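Local structure of intimin (Escherichia coli O127:H6 str. E2348/69, 6TQD) at residues A[176-186]-A[198-206]. The protein probably serves as an outer-membrane adhesin for intimate bacterial attachment, this fragment being the two extracellular domains at the start of its extended passenger. Numbering follows the deposited sequence.
Sequences LKSDKPGQVVV and NANAVIFVD
Ser178 sets its CB over one face of the Phe204 ring, 3.6 Å from the centroid and only 7° off the ring normal, a CH-pi contact almost over the ring centre. The serine's OG stands anti to its own backbone N (chi1 -178°), turned off the ring; there it accepts from Lys180 N in an ST turn and is also hydrogen-bonded to Thr156 O, two bonds that fix the serine's rotation and occupy OG. At the ring's rim the approach is different: Leu176 brings CD2 into the ring plane, 3.7 Å from Phe204 CE2, while Val184 sets CG2 near that plane, 3.7 Å from Phe204 CD2. Val202 CG2 lies 4.2 Å from Leu176 CD2 and extends this apolar patch; Ile152 of the adjacent strand and Tyr132 of the facing sheet continue it. On the other face of the hairpin, Gln183 sits beside Ile203. Farther along, Val185 packs CG2 on Ala201 CB at 4.0 Å. Backbone bonds run in both directions between Gly182 and Phe204 and between Val184 and Val202. Beyond Val202 the direct pairing breaks: a water donates to Val184 O and Asn200 O and accepts from Val186 N, bridging the gap before Ala199 N reaches Val186 O at 2.8 Å. Strand 171-177 belongs to one sheet and the hairpin 182-189/197-205 to the other, so Phe204, reaching from the last strand to Leu176 and Ser178, ties the two together across the core of a beta sandwich, as expected of a bacterial Ig-like domain.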
# COMPACT_ATOMS: atom_id res chain seq x y z
N LEU A 176 22.99 -8.80 9.27
CA LEU A 176 24.08 -8.67 8.31
C LEU A 176 25.34 -8.27 9.06
O LEU A 176 25.30 -7.37 9.90
CB LEU A 176 23.73 -7.59 7.29
CG LEU A 176 24.71 -7.42 6.14
CD1 LEU A 176 24.54 -8.55 5.13
CD2 LEU A 176 24.55 -6.05 5.49
N LYS A 177 26.46 -8.92 8.74
CA LYS A 177 27.76 -8.61 9.32
C LYS A 177 28.80 -8.64 8.21
O LYS A 177 28.60 -9.28 7.17
CB LYS A 177 28.17 -9.62 10.41
CG LYS A 177 27.19 -9.73 11.56
CD LYS A 177 27.54 -10.90 12.48
CE LYS A 177 26.51 -11.04 13.60
NZ LYS A 177 26.82 -12.18 14.50
N SER A 178 29.92 -7.96 8.42
CA SER A 178 30.97 -7.97 7.40
C SER A 178 32.33 -7.71 8.03
O SER A 178 32.44 -6.93 8.98
CB SER A 178 30.73 -6.93 6.31
OG SER A 178 31.73 -6.99 5.32
N ASP A 179 33.36 -8.37 7.48
CA ASP A 179 34.76 -8.15 7.82
C ASP A 179 35.47 -7.19 6.88
O ASP A 179 36.68 -6.99 7.02
CB ASP A 179 35.51 -9.49 7.77
CG ASP A 179 35.15 -10.41 8.92
OD1 ASP A 179 35.46 -10.07 10.08
OD2 ASP A 179 34.55 -11.48 8.65
N LYS A 180 34.77 -6.61 5.91
CA LYS A 180 35.39 -5.79 4.88
C LYS A 180 34.71 -4.43 4.86
O LYS A 180 33.47 -4.36 4.90
CB LYS A 180 35.23 -6.48 3.52
CG LYS A 180 35.76 -5.67 2.34
CD LYS A 180 35.62 -6.44 1.03
CE LYS A 180 36.05 -5.61 -0.16
NZ LYS A 180 35.87 -6.34 -1.45
N PRO A 181 35.47 -3.33 4.80
CA PRO A 181 34.83 -2.02 4.63
C PRO A 181 34.23 -1.89 3.24
O PRO A 181 34.79 -2.38 2.26
CB PRO A 181 35.99 -1.04 4.82
CG PRO A 181 37.19 -1.81 4.42
CD PRO A 181 36.94 -3.22 4.89
N GLY A 182 33.10 -1.21 3.16
CA GLY A 182 32.43 -0.98 1.89
C GLY A 182 30.93 -0.95 2.06
O GLY A 182 30.38 -1.16 3.15
N GLN A 183 30.26 -0.68 0.94
CA GLN A 183 28.81 -0.60 0.91
C GLN A 183 28.20 -1.97 0.60
O GLN A 183 28.76 -2.76 -0.15
CB GLN A 183 28.37 0.40 -0.16
CG GLN A 183 28.60 1.86 0.20
CD GLN A 183 27.99 2.81 -0.81
OE1 GLN A 183 27.28 2.39 -1.73
NE2 GLN A 183 28.26 4.10 -0.65
N VAL A 184 27.03 -2.22 1.19
CA VAL A 184 26.32 -3.48 0.98
C VAL A 184 24.85 -3.17 0.75
O VAL A 184 24.26 -2.35 1.46
CB VAL A 184 26.46 -4.41 2.21
CG1 VAL A 184 25.82 -5.76 1.93
CG2 VAL A 184 27.92 -4.58 2.61
N VAL A 185 24.25 -3.81 -0.26
CA VAL A 185 22.82 -3.73 -0.53
C VAL A 185 22.23 -5.11 -0.32
O VAL A 185 22.70 -6.09 -0.91
CB VAL A 185 22.53 -3.22 -1.95
CG1 VAL A 185 21.03 -3.28 -2.24
CG2 VAL A 185 23.04 -1.81 -2.14
N VAL A 186 21.19 -5.19 0.52
CA VAL A 186 20.46 -6.42 0.78
C VAL A 186 19.06 -6.26 0.22
O VAL A 186 18.51 -5.15 0.21
CB VAL A 186 20.40 -6.73 2.29
CG1 VAL A 186 19.72 -8.05 2.53
CG2 VAL A 186 21.80 -6.72 2.89
N ASN A 198 15.11 -3.85 -2.89
CA ASN A 198 16.41 -3.54 -2.30
C ASN A 198 16.26 -2.56 -1.14
O ASN A 198 15.57 -1.55 -1.26
CB ASN A 198 17.33 -2.90 -3.33
CG ASN A 198 17.81 -3.87 -4.38
OD1 ASN A 198 17.52 -5.06 -4.33
ND2 ASN A 198 18.54 -3.36 -5.36
N ALA A 199 16.93 -2.85 -0.03
CA ALA A 199 17.08 -1.86 1.02
C ALA A 199 18.10 -0.80 0.58
O ALA A 199 18.88 -0.99 -0.34
CB ALA A 199 17.62 -2.52 2.28
N ASN A 200 18.09 0.33 1.29
CA ASN A 200 19.12 1.34 1.07
C ASN A 200 20.48 0.76 1.44
O ASN A 200 20.60 -0.09 2.31
CB ASN A 200 18.85 2.58 1.91
CG ASN A 200 17.69 3.41 1.39
OD1 ASN A 200 17.29 3.28 0.23
ND2 ASN A 200 17.16 4.28 2.24
N ALA A 201 21.51 1.23 0.75
CA ALA A 201 22.86 0.76 1.02
C ALA A 201 23.23 1.12 2.45
O ALA A 201 22.83 2.17 2.97
CB ALA A 201 23.85 1.42 0.07
N VAL A 202 23.99 0.23 3.09
CA VAL A 202 24.65 0.50 4.36
C VAL A 202 26.14 0.42 4.10
O VAL A 202 26.59 -0.10 3.08
CB VAL A 202 24.22 -0.49 5.46
CG1 VAL A 202 22.72 -0.41 5.70
CG2 VAL A 202 24.63 -1.91 5.09
N ILE A 203 26.92 0.95 5.03
CA ILE A 203 28.37 0.99 4.88
C ILE A 203 29.01 0.39 6.12
O ILE A 203 28.67 0.77 7.25
CB ILE A 203 28.87 2.43 4.63
CG1 ILE A 203 30.37 2.42 4.32
CG2 ILE A 203 28.57 3.33 5.82
CD1 ILE A 203 30.85 3.69 3.65
N PHE A 204 29.97 -0.51 5.91
CA PHE A 204 30.80 -1.02 7.00
C PHE A 204 32.11 -0.24 7.01
O PHE A 204 32.72 -0.04 5.95
CB PHE A 204 31.05 -2.52 6.81
CG PHE A 204 29.84 -3.38 7.09
CD1 PHE A 204 29.56 -3.83 8.37
CD2 PHE A 204 28.96 -3.73 6.07
CE1 PHE A 204 28.46 -4.61 8.64
CE2 PHE A 204 27.85 -4.51 6.33
CZ PHE A 204 27.60 -4.95 7.61
N VAL A 205 32.52 0.20 8.20
CA VAL A 205 33.60 1.17 8.36
C VAL A 205 34.72 0.57 9.20
O VAL A 205 34.48 -0.10 10.21
CB VAL A 205 33.07 2.47 9.00
CG1 VAL A 205 34.15 3.55 9.01
CG2 VAL A 205 31.82 2.96 8.28
N ASP A 206 35.96 0.84 8.79
CA ASP A 206 37.11 0.45 9.60
C ASP A 206 37.37 1.52 10.66
O ASP A 206 37.16 2.72 10.44
CB ASP A 206 38.36 0.31 8.75
CG ASP A 206 38.41 -0.99 7.98
OD1 ASP A 206 37.81 -1.98 8.44
OD2 ASP A 206 39.07 -1.03 6.92
O HOH W 1 21.62 -2.61 2.52